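PDB 6FOP: glycoside hydrolase family 81 from Clostridium thermocellum, which hydrolyses beta-1,3-glucans such as laminarin, probably as an endo-acting glucanase of the bacterium's cellulosome. Local coordinates for residues Phe470-Ala479 and Asn490-Trp501; Asn570-Phe578 and Asn598-Cys606. All coordinates share one frame; numbering follows the deposited sequence. Where two conformers were deposited one is given.

Contact 1 (Phe470-Ala479 and Asn490-Trp501); sequences FDPYEGHSWA and NQASSSEAINAW. Unlike the reference sequence in segment 490-501: A492 (reference Glu). With CA (calcium ion), chain B.
The indole of W478 carries N490 C at its edge, in the ring plane; N490 N comes within 3.4 Å of W478 CE3. H476 lies over one face of the same indole, its CE1 offset toward the rim. W501 turns an indole edge to S477, with S477 OG in the ring plane 3.2 Å from CZ2, while A497 O lies above one face. That hydroxyl is also at the edge of F470, whose ring plane stands at 87° to that of W501. Serine is small enough for this place and polar enough to bond E527 of helix 514-534, which also serves the W501 indole nitrogen. Residues 470-477 form a short, weakly bonded β-hairpin with an Asx turn at D471 and a G1 bulge, where G475 readily adopts positive phi; the hairpin packs against the start of helix 494-511. D471 OD2 accepts from W478 NE1 (2.9 Å) through its anti lone pair, fixing the indole's rotation. With CG anti to its backbone nitrogen (chi1 178°), the extended Q491 passes S477 O and finds its polar partner in H417. A479 N donates to N490 O (2.9 Å, 166°). F470 O binds calcium at 2.3 Å, alongside the carbonyls of L467 and R468.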
loop_
_atom_site.group_PDB
_atom_site.type_symbol
_atom_site.label_atom_id
_atom_site.label_comp_id
_atom_site.label_asym_id
_atom_site.label_seq_id
_atom_site.Cartn_x
_atom_site.Cartn_y
_atom_site.Cartn_z
ATOM N N PHE A 470 -2.974 1.234 -3.508
ATOM C CA PHE A 470 -3.169 0.987 -2.091
ATOM C C PHE A 470 -4.129 -0.172 -1.883
ATOM O O PHE A 470 -5.182 -0.200 -2.542
ATOM C CB PHE A 470 -3.695 2.220 -1.392
ATOM C CG PHE A 470 -3.653 2.123 0.106
ATOM C CD1 PHE A 470 -2.416 2.137 0.774
ATOM C CD2 PHE A 470 -4.799 2.078 0.858
ATOM C CE1 PHE A 470 -2.358 2.064 2.156
ATOM C CE2 PHE A 470 -4.735 2.022 2.240
ATOM C CZ PHE A 470 -3.508 2.014 2.887
ATOM N N ASP A 471 -3.827 -1.071 -0.945
ATOM C CA ASP A 471 -4.723 -2.184 -0.530
ATOM C C ASP A 471 -5.308 -1.749 0.826
ATOM O O ASP A 471 -4.599 -1.709 1.837
ATOM C CB ASP A 471 -3.905 -3.447 -0.387
ATOM C CG ASP A 471 -4.716 -4.669 0.045
ATOM O OD1 ASP A 471 -5.684 -4.486 0.818
ATOM O OD2 ASP A 471 -4.278 -5.793 -0.322
ATOM N N PRO A 472 -6.595 -1.403 0.853
ATOM C CA PRO A 472 -7.169 -0.882 2.102
ATOM C C PRO A 472 -7.120 -1.826 3.297
ATOM O O PRO A 472 -7.148 -1.374 4.452
ATOM C CB PRO A 472 -8.612 -0.540 1.728
ATOM C CG PRO A 472 -8.633 -0.474 0.256
ATOM C CD PRO A 472 -7.573 -1.374 -0.254
ATOM N N TYR A 473 -7.110 -3.128 3.029
ATOM C CA TYR A 473 -7.196 -4.101 4.108
ATOM C C TYR A 473 -5.819 -4.530 4.616
ATOM O O TYR A 473 -5.608 -4.633 5.825
ATOM C CB TYR A 473 -8.124 -5.295 3.785
ATOM C CG TYR A 473 -8.833 -5.860 4.993
ATOM C CD1 TYR A 473 -8.264 -6.898 5.734
ATOM C CD2 TYR A 473 -10.085 -5.403 5.347
ATOM C CE1 TYR A 473 -8.913 -7.416 6.826
ATOM C CE2 TYR A 473 -10.743 -5.934 6.450
ATOM C CZ TYR A 473 -10.171 -6.977 7.165
ATOM O OH TYR A 473 -10.826 -7.510 8.269
ATOM N N GLU A 474 -4.887 -4.776 3.704
ATOM C CA GLU A 474 -3.511 -5.002 4.154
ATOM C C GLU A 474 -2.884 -3.716 4.696
ATOM O O GLU A 474 -1.877 -3.796 5.394
ATOM C CB GLU A 474 -2.621 -5.591 3.057
ATOM C CG GLU A 474 -2.974 -7.024 2.706
ATOM C CD GLU A 474 -1.820 -7.923 2.348
ATOM O OE1 GLU A 474 -0.611 -7.609 2.613
ATOM O OE2 GLU A 474 -2.127 -9.034 1.837
ATOM N N GLY A 475 -3.441 -2.561 4.327
ATOM C CA GLY A 475 -2.941 -1.276 4.797
ATOM C C GLY A 475 -1.672 -0.779 4.158
ATOM O O GLY A 475 -1.019 0.096 4.722
ATOM N N HIS A 476 -1.303 -1.336 3.007
ATOM C CA HIS A 476 -0.119 -0.898 2.310
ATOM C C HIS A 476 -0.354 -1.018 0.819
ATOM O O HIS A 476 -1.378 -1.594 0.392
ATOM C CB HIS A 476 1.124 -1.707 2.726
ATOM C CG HIS A 476 1.045 -3.141 2.327
ATOM N ND1 HIS A 476 1.358 -3.576 1.054
ATOM C CD2 HIS A 476 0.585 -4.222 3.002
ATOM C CE1 HIS A 476 1.076 -4.869 0.964
ATOM N NE2 HIS A 476 0.642 -5.284 2.138
ATOM N N SER A 477 0.610 -0.592 0.031
ATOM C CA SER A 477 0.540 -0.628 -1.393
ATOM C C SER A 477 1.173 -1.849 -2.027
ATOM O O SER A 477 1.938 -2.593 -1.373
ATOM C CB SER A 477 1.105 0.666 -1.949
ATOM O OG SER A 477 0.393 1.781 -1.459
ATOM N N TRP A 478 0.855 -2.037 -3.305
ATOM C CA TRP A 478 1.359 -3.139 -4.090
ATOM C C TRP A 478 1.979 -2.625 -5.389
ATOM O O TRP A 478 1.419 -1.748 -6.077
ATOM C CB TRP A 478 0.250 -4.102 -4.454
ATOM C CG TRP A 478 -0.348 -4.906 -3.336
ATOM C CD1 TRP A 478 -1.659 -4.895 -2.963
ATOM C CD2 TRP A 478 0.277 -5.908 -2.529
ATOM N NE1 TRP A 478 -1.892 -5.794 -1.957
ATOM C CE2 TRP A 478 -0.724 -6.436 -1.673
ATOM C CE3 TRP A 478 1.586 -6.380 -2.393
ATOM C CZ2 TRP A 478 -0.474 -7.460 -0.788
ATOM C CZ3 TRP A 478 1.834 -7.407 -1.508
ATOM C CH2 TRP A 478 0.801 -7.916 -0.691
ATOM N N ALA A 479 3.134 -3.192 -5.711
ATOM C CA ALA A 479 3.910 -2.763 -6.869
ATOM C C ALA A 479 3.518 -3.406 -8.181
ATOM O O ALA A 479 3.535 -2.739 -9.217
ATOM C CB ALA A 479 5.384 -2.977 -6.612
ATOM N N ASN A 490 3.683 -8.026 -4.556
ATOM C CA ASN A 490 4.821 -7.658 -3.744
ATOM C C ASN A 490 4.889 -6.153 -3.610
ATOM O O ASN A 490 4.394 -5.427 -4.446
ATOM C CB ASN A 490 6.147 -8.168 -4.322
ATOM C CG ASN A 490 6.560 -7.407 -5.545
ATOM O OD1 ASN A 490 7.204 -6.330 -5.429
ATOM N ND2 ASN A 490 6.228 -7.920 -6.724
ATOM N N GLN A 491 5.561 -5.715 -2.549
ATOM C CA GLN A 491 6.075 -4.349 -2.497
ATOM C C GLN A 491 7.442 -4.405 -1.790
ATOM O O GLN A 491 7.553 -4.977 -0.698
ATOM C CB GLN A 491 5.143 -3.334 -1.813
ATOM C CG GLN A 491 5.766 -1.931 -1.746
ATOM C CD GLN A 491 4.773 -0.872 -1.372
ATOM O OE1 GLN A 491 4.207 -0.207 -2.261
ATOM N NE2 GLN A 491 4.523 -0.707 -0.071
ATOM N N ALA A 492 8.442 -3.777 -2.415
ATOM C CA ALA A 492 9.778 -3.610 -1.798
ATOM C C ALA A 492 9.804 -2.247 -1.074
ATOM O O ALA A 492 9.666 -2.197 0.144
ATOM C CB ALA A 492 10.867 -3.796 -2.839
ATOM N N SER A 493 9.870 -1.151 -1.828
ATOM C CA SER A 493 10.004 0.162 -1.219
ATOM C C SER A 493 8.684 0.743 -0.704
ATOM O O SER A 493 7.943 1.432 -1.434
ATOM C CB SER A 493 10.634 1.155 -2.188
ATOM O OG SER A 493 10.787 2.432 -1.521
ATOM N N SER A 494 8.406 0.529 0.583
ATOM C CA SER A 494 7.278 1.207 1.219
ATOM C C SER A 494 7.478 2.729 1.273
ATOM O O SER A 494 6.523 3.489 1.269
ATOM C CB SER A 494 6.994 0.667 2.628
ATOM O OG SER A 494 8.064 0.936 3.518
ATOM N N SER A 495 8.734 3.156 1.347
ATOM C CA SER A 495 9.029 4.581 1.416
ATOM C C SER A 495 8.705 5.295 0.113
ATOM O O SER A 495 8.277 6.458 0.149
ATOM C CB SER A 495 10.486 4.781 1.871
ATOM O OG SER A 495 11.383 3.886 1.206
ATOM N N GLU A 496 8.876 4.651 -1.049
ATOM C CA GLU A 496 8.398 5.288 -2.285
ATOM C C GLU A 496 6.862 5.366 -2.399
ATOM O O GLU A 496 6.335 6.286 -3.023
ATOM C CB GLU A 496 9.003 4.673 -3.550
ATOM C CG GLU A 496 10.418 5.151 -3.797
ATOM C CD GLU A 496 11.009 4.757 -5.123
ATOM O OE1 GLU A 496 10.542 3.754 -5.707
ATOM O OE2 GLU A 496 11.984 5.425 -5.551
ATOM N N ALA A 497 6.141 4.435 -1.774
ATOM C CA ALA A 497 4.682 4.545 -1.688
ATOM C C ALA A 497 4.337 5.758 -0.804
ATOM O O ALA A 497 3.537 6.626 -1.168
ATOM C CB ALA A 497 4.096 3.265 -1.101
ATOM N N ILE A 498 4.991 5.846 0.347
ATOM C CA ILE A 498 4.744 6.937 1.294
ATOM C C ILE A 498 5.117 8.306 0.722
ATOM O O ILE A 498 4.452 9.302 1.028
ATOM C CB ILE A 498 5.419 6.621 2.648
ATOM C CG1 ILE A 498 4.634 5.504 3.369
ATOM C CG2 ILE A 498 5.588 7.857 3.525
ATOM C CD1 ILE A 498 5.442 4.780 4.435
ATOM N N ASN A 499 6.131 8.352 -0.145
ATOM C CA ASN A 499 6.463 9.593 -0.839
ATOM C C ASN A 499 5.275 10.097 -1.645
ATOM O O ASN A 499 4.990 11.312 -1.670
ATOM C CB ASN A 499 7.640 9.352 -1.765
ATOM C CG ASN A 499 8.119 10.607 -2.471
ATOM O OD1 ASN A 499 8.367 11.644 -1.839
ATOM N ND2 ASN A 499 8.282 10.509 -3.778
ATOM N N ALA A 500 4.574 9.192 -2.341
ATOM C CA ALA A 500 3.387 9.629 -3.086
ATOM C C ALA A 500 2.318 10.156 -2.139
ATOM O O ALA A 500 1.661 11.166 -2.404
ATOM C CB ALA A 500 2.833 8.501 -3.925
ATOM N N TRP A 501 2.123 9.477 -1.019
ATOM C CA TRP A 501 1.062 9.851 -0.112
ATOM C C TRP A 501 1.309 11.181 0.564
ATOM O O TRP A 501 0.398 12.033 0.634
ATOM C CB TRP A 501 0.794 8.753 0.907
ATOM C CG TRP A 501 0.560 7.386 0.348
ATOM C CD1 TRP A 501 0.805 6.237 1.007
ATOM C CD2 TRP A 501 0.089 6.993 -0.974
ATOM N NE1 TRP A 501 0.463 5.155 0.237
ATOM C CE2 TRP A 501 0.040 5.577 -0.988
ATOM C CE3 TRP A 501 -0.289 7.681 -2.128
ATOM C CZ2 TRP A 501 -0.379 4.853 -2.107
ATOM C CZ3 TRP A 501 -0.714 6.952 -3.245
ATOM C CH2 TRP A 501 -0.762 5.554 -3.219
HETATM CA CA CA B . -5.862 -1.064 -4.592
HETATM O O HOH W 1 -6.607 -3.086 -3.460
HETATM O O HOH W 2 -3.842 -2.328 -4.139
HETATM O O HOH W 3 -6.435 -2.197 -6.605
HETATM O O HOH W 4 -8.213 -0.660 -4.445
#

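Contact 2 (Asn570-Phe578 and Asn598-Cys606); sequences NSEKHGINF and NYEEMLREC. With NI (nickel (II) ion), chain C.
A nickel site joins helices 570-575 and 592-606, with H574 reaching over from the first to E601 and E605 on the second. H574 NE2 binds the ion at 2.1 Å, E601 OE2 and E605 OE1 each at 2.0 Å; H562 completes the four protein ligands. The two glutamates are four residues apart, so one helical turn brings both carboxylates to the same ion. E601 manages this with CG anti to its backbone nitrogen (chi1 166°) and an extended chain. Histidine suits its place because both ring nitrogens work: ND1 donates to N598 OD1 (2.8 Å, 157°), which lies in the ring plane, although the donor stands well above the amide's carbonyl plane. That bond fixes the ring's rotation and, as a second-shell contact, aims NE2 at the metal. M602 CB lies over the centre of one imidazole face, 3.7 Å from the centroid, a CH-pi contact. H574 thus fits as a knob among N598, E601, M602 and E605. Farther along, C606 SG packs on N570 CB at 3.7 Å. The short helix segments run roughly antiparallel (151°), 9.0 Å apart at closest approach, and helix 615-622 packs against F578, N598 and M602.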
loop_
_atom_site.group_PDB
_atom_site.type_symbol
_atom_site.label_atom_id
_atom_site.label_comp_id
_atom_site.label_asym_id
_atom_site.label_seq_id
_atom_site.Cartn_x
_atom_site.Cartn_y
_atom_site.Cartn_z
ATOM N N ASN A 570 23.933 -5.005 1.712
ATOM C CA ASN A 570 22.930 -4.957 2.769
ATOM C C ASN A 570 22.561 -3.525 3.169
ATOM O O ASN A 570 21.445 -3.277 3.648
ATOM C CB ASN A 570 23.339 -5.831 3.964
ATOM C CG ASN A 570 23.320 -7.305 3.622
ATOM O OD1 ASN A 570 24.358 -7.942 3.332
ATOM N ND2 ASN A 570 22.150 -7.832 3.566
ATOM N N SER A 571 23.459 -2.574 2.913
ATOM C CA SER A 571 23.093 -1.164 3.030
ATOM C C SER A 571 21.992 -0.780 2.040
ATOM O O SER A 571 21.026 -0.091 2.416
ATOM C CB SER A 571 24.303 -0.266 2.892
ATOM O OG SER A 571 23.910 1.082 2.998
ATOM N N GLU A 572 22.144 -1.196 0.781
ATOM C CA GLU A 572 21.078 -0.997 -0.199
ATOM C C GLU A 572 19.783 -1.726 0.204
ATOM O O GLU A 572 18.698 -1.158 0.102
ATOM C CB GLU A 572 21.525 -1.420 -1.603
ATOM C CG GLU A 572 22.623 -0.509 -2.146
ATOM C CD GLU A 572 23.271 -1.074 -3.379
ATOM O OE1 GLU A 572 22.769 -0.786 -4.483
ATOM O OE2 GLU A 572 24.278 -1.818 -3.236
ATOM N N LYS A 573 19.902 -2.958 0.711
ATOM C CA LYS A 573 18.712 -3.692 1.084
ATOM C C LYS A 573 17.915 -2.954 2.159
ATOM O O LYS A 573 16.684 -2.887 2.085
ATOM C CB LYS A 573 19.049 -5.107 1.549
ATOM C CG LYS A 573 19.616 -5.993 0.455
ATOM C CD LYS A 573 19.841 -7.417 0.924
ATOM C CE LYS A 573 20.572 -8.215 -0.139
ATOM N NZ LYS A 573 20.714 -9.644 0.211
ATOM N N HIS A 574 18.601 -2.391 3.152
ATOM C CA HIS A 574 17.947 -1.591 4.195
ATOM C C HIS A 574 17.447 -0.234 3.646
ATOM O O HIS A 574 16.329 0.200 3.954
ATOM C CB HIS A 574 18.926 -1.395 5.361
ATOM C CG HIS A 574 18.989 -2.573 6.277
ATOM N ND1 HIS A 574 18.601 -2.514 7.589
ATOM C CD2 HIS A 574 19.325 -3.857 6.047
ATOM C CE1 HIS A 574 18.717 -3.698 8.140
ATOM N NE2 HIS A 574 19.164 -4.529 7.228
ATOM N N GLY A 575 18.273 0.405 2.805
ATOM C CA GLY A 575 17.988 1.760 2.351
ATOM C C GLY A 575 16.778 1.899 1.444
ATOM O O GLY A 575 16.196 3.001 1.364
ATOM N N ILE A 576 16.390 0.828 0.730
ATOM C CA ILE A 576 15.228 0.949 -0.145
ATOM C C ILE A 576 13.938 1.197 0.615
ATOM O O ILE A 576 12.955 1.547 -0.016
ATOM C CB ILE A 576 15.023 -0.251 -1.104
ATOM C CG1 ILE A 576 14.753 -1.577 -0.349
ATOM C CG2 ILE A 576 16.195 -0.392 -2.084
ATOM C CD1 ILE A 576 13.741 -2.454 -1.047
ATOM N N ASN A 577 13.904 0.973 1.935
ATOM C CA ASN A 577 12.732 1.306 2.732
ATOM C C ASN A 577 12.862 2.591 3.517
ATOM O O ASN A 577 12.047 2.897 4.367
ATOM C CB ASN A 577 12.281 0.101 3.580
ATOM C CG ASN A 577 11.350 -0.775 2.796
ATOM O OD1 ASN A 577 10.192 -0.403 2.580
ATOM N ND2 ASN A 577 11.872 -1.875 2.245
ATOM N N PHE A 578 13.941 3.324 3.232
ATOM C CA PHE A 578 14.087 4.681 3.745
ATOM C C PHE A 578 13.872 5.716 2.649
ATOM O O PHE A 578 13.170 6.720 2.868
ATOM C CB PHE A 578 15.481 4.909 4.365
ATOM C CG PHE A 578 15.939 3.846 5.352
ATOM C CD1 PHE A 578 15.060 3.073 6.089
ATOM C CD2 PHE A 578 17.293 3.646 5.556
ATOM C CE1 PHE A 578 15.527 2.104 6.956
ATOM C CE2 PHE A 578 17.768 2.671 6.415
ATOM C CZ PHE A 578 16.875 1.897 7.135
ATOM N N ASN A 598 18.404 -1.613 13.678
ATOM C CA ASN A 598 18.335 -1.793 12.222
ATOM C C ASN A 598 19.685 -1.459 11.584
ATOM O O ASN A 598 20.232 -2.233 10.776
ATOM C CB ASN A 598 17.157 -0.972 11.665
ATOM C CG ASN A 598 17.056 -1.025 10.165
ATOM O OD1 ASN A 598 17.952 -0.580 9.442
ATOM N ND2 ASN A 598 15.917 -1.527 9.664
ATOM N N TYR A 599 20.232 -0.299 11.941
ATOM C CA TYR A 599 21.542 0.118 11.449
ATOM C C TYR A 599 22.652 -0.851 11.829
ATOM O O TYR A 599 23.474 -1.208 10.968
ATOM C CB TYR A 599 21.823 1.537 11.934
ATOM C CG TYR A 599 23.147 2.131 11.521
ATOM C CD1 TYR A 599 23.272 2.856 10.331
ATOM C CD2 TYR A 599 24.256 2.049 12.351
ATOM C CE1 TYR A 599 24.490 3.428 9.984
ATOM C CE2 TYR A 599 25.450 2.652 12.020
ATOM C CZ TYR A 599 25.575 3.297 10.804
ATOM O OH TYR A 599 26.778 3.902 10.478
ATOM N N GLU A 600 22.645 -1.317 13.083
ATOM C CA GLU A 600 23.673 -2.269 13.525
ATOM C C GLU A 600 23.531 -3.630 12.837
ATOM O O GLU A 600 24.538 -4.249 12.509
ATOM C CB GLU A 600 23.705 -2.395 15.045
ATOM C CG GLU A 600 24.203 -1.134 15.769
ATOM C CD GLU A 600 25.669 -0.765 15.500
ATOM O OE1 GLU A 600 26.503 -1.664 15.291
ATOM O OE2 GLU A 600 25.991 0.449 15.488
ATOM N N GLU A 601 22.285 -4.059 12.565
ATOM C CA GLU A 601 22.121 -5.289 11.784
ATOM C C GLU A 601 22.733 -5.110 10.390
ATOM O O GLU A 601 23.427 -5.980 9.872
ATOM C CB GLU A 601 20.645 -5.652 11.617
ATOM C CG GLU A 601 20.411 -6.719 10.553
ATOM C CD GLU A 601 18.974 -7.157 10.355
ATOM O OE1 GLU A 601 18.391 -7.693 11.301
ATOM O OE2 GLU A 601 18.437 -6.969 9.238
ATOM N N MET A 602 22.417 -3.981 9.762
ATOM C CA MET A 602 22.943 -3.661 8.433
ATOM C C MET A 602 24.484 -3.719 8.401
ATOM O O MET A 602 25.067 -4.332 7.498
ATOM C CB MET A 602 22.383 -2.284 7.992
ATOM C CG MET A 602 22.896 -1.750 6.663
ATOM S SD MET A 602 24.507 -0.941 6.736
ATOM C CE MET A 602 24.136 0.387 7.874
ATOM N N LEU A 603 25.132 -3.147 9.410
ATOM C CA LEU A 603 26.594 -3.187 9.495
ATOM C C LEU A 603 27.117 -4.622 9.611
ATOM O O LEU A 603 28.085 -5.004 8.922
ATOM C CB LEU A 603 27.091 -2.364 10.682
ATOM C CG LEU A 603 26.901 -0.853 10.647
ATOM C CD1 LEU A 603 27.549 -0.263 11.885
ATOM C CD2 LEU A 603 27.506 -0.256 9.383
ATOM N N ARG A 604 26.494 -5.397 10.505
ATOM C CA ARG A 604 26.894 -6.790 10.684
ATOM C C ARG A 604 26.784 -7.574 9.379
ATOM O O ARG A 604 27.652 -8.351 9.015
ATOM C CB ARG A 604 26.055 -7.462 11.761
ATOM C CG ARG A 604 26.392 -7.061 13.176
ATOM C CD ARG A 604 25.825 -8.076 14.162
ATOM N NE ARG A 604 24.368 -8.178 14.059
ATOM C CZ ARG A 604 23.489 -7.340 14.621
ATOM N NH1 ARG A 604 23.890 -6.299 15.342
ATOM N NH2 ARG A 604 22.191 -7.549 14.462
ATOM N N GLU A 605 25.681 -7.349 8.672
ATOM C CA GLU A 605 25.435 -8.038 7.413
ATOM C C GLU A 605 26.396 -7.610 6.315
ATOM O O GLU A 605 26.756 -8.416 5.461
ATOM C CB GLU A 605 23.977 -7.859 6.987
ATOM C CG GLU A 605 23.021 -8.524 7.963
ATOM C CD GLU A 605 21.571 -8.118 7.824
ATOM O OE1 GLU A 605 21.238 -7.008 7.323
ATOM O OE2 GLU A 605 20.726 -8.885 8.321
ATOM N N CYS A 606 26.789 -6.329 6.312
ATOM C CA CYS A 606 27.793 -5.857 5.364
ATOM C C CYS A 606 29.216 -6.308 5.722
ATOM O O CYS A 606 30.089 -6.292 4.869
ATOM C CB CYS A 606 27.780 -4.322 5.250
ATOM S SG CYS A 606 26.294 -3.649 4.506
HETATM NI NI NI C . 19.345 -6.569 7.504
HETATM O O HOH W 5 15.742 -1.085 6.717
#

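Contact 1 is central, its midpoint about 3 Å from the centre of the chain, whereas contact 2 lies about 22 Å out, with several partly exposed residues. One joins a β-hairpin to a strand and the start of a helix through aromatic edges and a backbone bond; the other pairs two helices through metal-binding side chains. Their ions are also held differently: calcium is held by backbone carbonyls and waters at contact 1, nickel by imidazole and carboxylates at contact 2. No helix or strand is shared, yet the two meet where S494 OG probably bonds N577 OD1 (2.7 Å) and S493 OG probably bonds I576 O, linking the beginning of helix 494-511 to segment 570-578.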